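Local coordinates for BepE protein (Bartonella henselae str. Houston-1, PDB 4YK3) that is an effector with a BID domain, the part crystallised here, which probably serves as signal for its VirB type IV secretion into host cells, at residues V34-V48 with G105-A119. Residues are numbered along the deposited sequence; the frame is centred on the assembly and turned at random.
Sequences VQAYQQEVMHWCKIV and GFMHLCQALDGYTSA
Val41 and Leu109 interlock at the buried side of two antiparallel helices. Val41 is a knob among Leu109, Ala112, Leu113 and Tyr116, and its CG2 lies 3.7 Å from Leu113 CA. Leu109 returns the packing as a knob among Val41, Trp44, Cys45 and Val48. Its CD1 meets Cys45 SG and its CD2 meets Val48 CG1. With CG of Tyr116 anti to its own backbone N (chi1 177°), the ring runs alongside Gln38, toward helix 56-64. Val34 O lies in the ring plane at its edge, 3.7 Å from Tyr116 CD1, and the Tyr116 hydroxyl is hydrogen-bonded to Met59 O.

The axes approach to 8.4 Å at 152°. This pair belongs to the four-helix bundle of the BID domain; helices 56-64 and 69-78 also pack on its buried side chains. No hydrogen bond joins the two segments.

The other flank is more open and is bridged by large rings. Tyr37 lays one face on the backbone of Gly115, whose CA is 3.7 Å from the ring centroid, a CH-pi contact. His108 CB sits over one face of the Trp44 indole, 3.6 Å from the centroid of its six-membered ring. The imidazole continues as an offset stack, planes 21° apart. On the opposite face the edge of His43 comes in, with CD2 over the ring centre. Within its own helix Trp44 NE1 donates to Glu40 OE2 (3.2 Å), a bent bond that probably helps to hold the indole's rotation. Glu40 CG also touches Ala112 CB.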
# COMPACT_ATOMS: atom_id res chain seq x y z
N VAL A 34 4.41 6.17 6.62
CA VAL A 34 4.70 5.29 5.50
C VAL A 34 4.75 3.86 6.00
O VAL A 34 4.12 2.97 5.43
CB VAL A 34 6.00 5.70 4.80
CG1 VAL A 34 6.49 4.61 3.83
CG2 VAL A 34 5.78 7.03 4.08
N GLN A 35 5.48 3.65 7.09
CA GLN A 35 5.57 2.33 7.70
C GLN A 35 4.20 1.81 8.14
O GLN A 35 3.86 0.66 7.86
CB GLN A 35 6.52 2.35 8.89
CG GLN A 35 7.97 2.19 8.51
CD GLN A 35 8.87 2.04 9.72
OE1 GLN A 35 8.40 2.04 10.86
NE2 GLN A 35 10.17 1.90 9.48
N ALA A 36 3.44 2.65 8.84
CA ALA A 36 2.15 2.25 9.37
C ALA A 36 1.19 1.82 8.26
O ALA A 36 0.52 0.79 8.37
CB ALA A 36 1.54 3.39 10.19
N TYR A 37 1.12 2.60 7.19
CA TYR A 37 0.25 2.25 6.08
C TYR A 37 0.74 1.01 5.33
O TYR A 37 -0.06 0.21 4.88
CB TYR A 37 0.12 3.43 5.10
CG TYR A 37 -0.91 4.45 5.54
CD1 TYR A 37 -2.23 4.09 5.71
CD2 TYR A 37 -0.55 5.77 5.81
CE1 TYR A 37 -3.18 5.00 6.12
CE2 TYR A 37 -1.52 6.70 6.21
CZ TYR A 37 -2.82 6.30 6.37
OH TYR A 37 -3.79 7.19 6.77
N GLN A 38 2.05 0.88 5.18
CA GLN A 38 2.64 -0.30 4.56
C GLN A 38 2.16 -1.55 5.28
O GLN A 38 1.64 -2.48 4.65
CB GLN A 38 4.16 -0.21 4.58
CG GLN A 38 4.88 -1.20 3.67
CD GLN A 38 5.10 -2.54 4.32
OE1 GLN A 38 4.91 -2.68 5.53
NE2 GLN A 38 5.51 -3.54 3.53
N GLN A 39 2.34 -1.57 6.60
CA GLN A 39 1.84 -2.67 7.42
C GLN A 39 0.34 -2.89 7.28
O GLN A 39 -0.14 -4.03 7.30
CB GLN A 39 2.18 -2.44 8.89
CG GLN A 39 3.66 -2.59 9.19
CD GLN A 39 4.18 -3.97 8.82
OE1 GLN A 39 3.90 -4.96 9.51
NE2 GLN A 39 4.95 -4.04 7.74
N GLU A 40 -0.40 -1.80 7.12
CA GLU A 40 -1.85 -1.86 6.93
C GLU A 40 -2.22 -2.53 5.61
O GLU A 40 -3.12 -3.37 5.55
CB GLU A 40 -2.44 -0.45 6.99
CG GLU A 40 -3.92 -0.42 7.23
CD GLU A 40 -4.27 -0.71 8.67
OE1 GLU A 40 -3.38 -0.54 9.53
OE2 GLU A 40 -5.42 -1.10 8.94
N VAL A 41 -1.54 -2.12 4.55
CA VAL A 41 -1.73 -2.73 3.24
C VAL A 41 -1.47 -4.24 3.33
O VAL A 41 -2.25 -5.02 2.79
CB VAL A 41 -0.82 -2.06 2.19
CG1 VAL A 41 -0.78 -2.87 0.89
CG2 VAL A 41 -1.31 -0.63 1.91
N MET A 42 -0.40 -4.65 4.01
CA MET A 42 -0.08 -6.08 4.06
C MET A 42 -1.16 -6.86 4.80
O MET A 42 -1.49 -7.99 4.43
CB MET A 42 1.27 -6.34 4.72
CG MET A 42 2.44 -5.75 3.95
SD MET A 42 4.02 -6.01 4.78
CE MET A 42 4.07 -7.81 4.87
N HIS A 43 -1.69 -6.26 5.86
CA HIS A 43 -2.75 -6.91 6.62
C HIS A 43 -3.95 -7.19 5.72
O HIS A 43 -4.48 -8.29 5.67
CB HIS A 43 -3.17 -6.05 7.81
CG HIS A 43 -4.40 -6.55 8.50
ND1 HIS A 43 -4.38 -7.59 9.41
CD2 HIS A 43 -5.70 -6.17 8.41
CE1 HIS A 43 -5.60 -7.82 9.85
NE2 HIS A 43 -6.42 -6.97 9.26
N TRP A 44 -4.38 -6.17 4.99
CA TRP A 44 -5.57 -6.33 4.18
C TRP A 44 -5.29 -7.15 2.92
O TRP A 44 -6.21 -7.77 2.39
CB TRP A 44 -6.17 -4.95 3.84
CG TRP A 44 -6.74 -4.28 5.08
CD1 TRP A 44 -6.23 -3.18 5.70
CD2 TRP A 44 -7.87 -4.70 5.86
NE1 TRP A 44 -6.98 -2.88 6.80
CE2 TRP A 44 -7.99 -3.79 6.94
CE3 TRP A 44 -8.80 -5.75 5.76
CZ2 TRP A 44 -9.00 -3.89 7.91
CZ3 TRP A 44 -9.79 -5.85 6.72
CH2 TRP A 44 -9.89 -4.92 7.78
N CYS A 45 -4.03 -7.20 2.45
CA CYS A 45 -3.69 -8.11 1.35
C CYS A 45 -3.91 -9.55 1.80
O CYS A 45 -4.48 -10.36 1.07
CB CYS A 45 -2.25 -7.94 0.86
SG CYS A 45 -2.07 -6.58 -0.33
N LYS A 46 -3.47 -9.85 3.02
CA LYS A 46 -3.70 -11.18 3.58
C LYS A 46 -5.19 -11.53 3.58
O LYS A 46 -5.57 -12.64 3.26
CB LYS A 46 -3.14 -11.28 5.00
CG LYS A 46 -3.21 -12.68 5.58
CD LYS A 46 -3.09 -12.68 7.09
CE LYS A 46 -1.66 -12.93 7.53
NZ LYS A 46 -1.53 -13.11 9.01
N ILE A 47 -6.04 -10.56 3.91
CA ILE A 47 -7.47 -10.82 3.97
C ILE A 47 -8.14 -10.88 2.60
O ILE A 47 -8.96 -11.76 2.34
CB ILE A 47 -8.14 -9.77 4.87
CG1 ILE A 47 -7.80 -10.08 6.33
CG2 ILE A 47 -9.64 -9.75 4.68
CD1 ILE A 47 -7.85 -8.88 7.18
N VAL A 48 -7.77 -9.96 1.71
CA VAL A 48 -8.41 -9.90 0.40
C VAL A 48 -7.86 -10.97 -0.55
O VAL A 48 -8.61 -11.58 -1.32
CB VAL A 48 -8.24 -8.51 -0.18
CG1 VAL A 48 -8.62 -8.48 -1.63
CG2 VAL A 48 -9.03 -7.49 0.62
N GLY A 105 -13.27 -6.90 3.26
CA GLY A 105 -12.01 -6.21 3.45
C GLY A 105 -11.52 -5.39 2.27
O GLY A 105 -10.61 -4.57 2.44
N PHE A 106 -12.10 -5.59 1.09
CA PHE A 106 -11.62 -4.92 -0.11
C PHE A 106 -11.57 -3.39 0.04
O PHE A 106 -10.58 -2.76 -0.32
CB PHE A 106 -12.47 -5.28 -1.31
CG PHE A 106 -12.01 -4.64 -2.59
CD1 PHE A 106 -10.70 -4.81 -3.02
CD2 PHE A 106 -12.88 -3.88 -3.35
CE1 PHE A 106 -10.25 -4.23 -4.19
CE2 PHE A 106 -12.45 -3.28 -4.54
CZ PHE A 106 -11.13 -3.46 -4.96
N MET A 107 -12.64 -2.80 0.58
CA MET A 107 -12.72 -1.35 0.81
C MET A 107 -11.59 -0.87 1.70
O MET A 107 -11.02 0.19 1.47
CB MET A 107 -14.06 -0.96 1.43
CG MET A 107 -14.25 0.55 1.64
SD MET A 107 -15.66 1.04 2.70
CE MET A 107 -14.98 0.69 4.33
N HIS A 108 -11.29 -1.64 2.74
CA HIS A 108 -10.25 -1.26 3.66
C HIS A 108 -8.89 -1.37 2.98
O HIS A 108 -7.98 -0.60 3.27
CB HIS A 108 -10.32 -2.12 4.92
CG HIS A 108 -11.56 -1.89 5.71
ND1 HIS A 108 -12.58 -2.81 5.78
CD2 HIS A 108 -11.96 -0.82 6.43
CE1 HIS A 108 -13.55 -2.32 6.53
NE2 HIS A 108 -13.20 -1.12 6.94
N LEU A 109 -8.76 -2.31 2.04
CA LEU A 109 -7.48 -2.48 1.36
C LEU A 109 -7.24 -1.25 0.48
O LEU A 109 -6.14 -0.70 0.46
CB LEU A 109 -7.46 -3.78 0.54
CG LEU A 109 -6.35 -3.93 -0.50
CD1 LEU A 109 -4.96 -3.91 0.16
CD2 LEU A 109 -6.51 -5.18 -1.38
N CYS A 110 -8.28 -0.81 -0.21
CA CYS A 110 -8.19 0.38 -1.06
C CYS A 110 -7.85 1.66 -0.25
O CYS A 110 -7.00 2.44 -0.67
CB CYS A 110 -9.49 0.57 -1.83
SG CYS A 110 -9.77 -0.80 -2.97
N GLN A 111 -8.51 1.83 0.89
CA GLN A 111 -8.20 2.93 1.81
C GLN A 111 -6.76 2.87 2.29
O GLN A 111 -6.07 3.87 2.29
CB GLN A 111 -9.11 2.91 3.03
CG GLN A 111 -10.57 3.15 2.80
CD GLN A 111 -11.32 3.26 4.11
OE1 GLN A 111 -12.36 2.63 4.30
NE2 GLN A 111 -10.79 4.05 5.03
N ALA A 112 -6.33 1.70 2.74
CA ALA A 112 -4.98 1.54 3.26
C ALA A 112 -3.96 1.88 2.19
O ALA A 112 -2.96 2.54 2.47
CB ALA A 112 -4.76 0.14 3.77
N LEU A 113 -4.25 1.48 0.96
CA LEU A 113 -3.35 1.71 -0.17
C LEU A 113 -3.32 3.17 -0.60
O LEU A 113 -2.25 3.70 -0.91
CB LEU A 113 -3.76 0.83 -1.34
CG LEU A 113 -2.76 0.71 -2.49
CD1 LEU A 113 -1.42 0.22 -2.01
CD2 LEU A 113 -3.32 -0.26 -3.53
N ASP A 114 -4.49 3.80 -0.64
CA ASP A 114 -4.59 5.24 -0.83
C ASP A 114 -3.79 5.98 0.23
O ASP A 114 -3.07 6.92 -0.07
CB ASP A 114 -6.05 5.70 -0.76
CG ASP A 114 -6.80 5.40 -2.03
OD1 ASP A 114 -6.42 4.44 -2.72
OD2 ASP A 114 -7.78 6.12 -2.33
N GLY A 115 -3.95 5.55 1.48
CA GLY A 115 -3.20 6.11 2.60
C GLY A 115 -1.70 5.96 2.41
O GLY A 115 -0.94 6.92 2.60
N TYR A 116 -1.26 4.76 2.02
CA TYR A 116 0.15 4.52 1.76
C TYR A 116 0.72 5.44 0.67
O TYR A 116 1.74 6.09 0.88
CB TYR A 116 0.41 3.06 1.35
CG TYR A 116 1.86 2.81 1.00
CD1 TYR A 116 2.82 2.65 2.01
CD2 TYR A 116 2.28 2.77 -0.31
CE1 TYR A 116 4.16 2.43 1.70
CE2 TYR A 116 3.63 2.57 -0.64
CZ TYR A 116 4.55 2.40 0.37
OH TYR A 116 5.87 2.20 0.04
N THR A 117 0.07 5.46 -0.49
CA THR A 117 0.64 6.17 -1.63
C THR A 117 0.56 7.70 -1.42
O THR A 117 1.46 8.43 -1.83
CB THR A 117 -0.05 5.77 -2.97
OG1 THR A 117 -1.45 6.01 -2.89
CG2 THR A 117 0.19 4.29 -3.26
N SER A 118 -0.49 8.17 -0.75
CA SER A 118 -0.55 9.58 -0.39
C SER A 118 0.53 9.94 0.64
O SER A 118 1.14 11.01 0.56
CB SER A 118 -1.93 9.94 0.15
OG SER A 118 -2.92 9.67 -0.82
N ALA A 119 0.77 9.06 1.60
CA ALA A 119 1.78 9.34 2.62
C ALA A 119 3.17 9.38 1.99
O ALA A 119 3.99 10.22 2.36
CB ALA A 119 1.73 8.32 3.72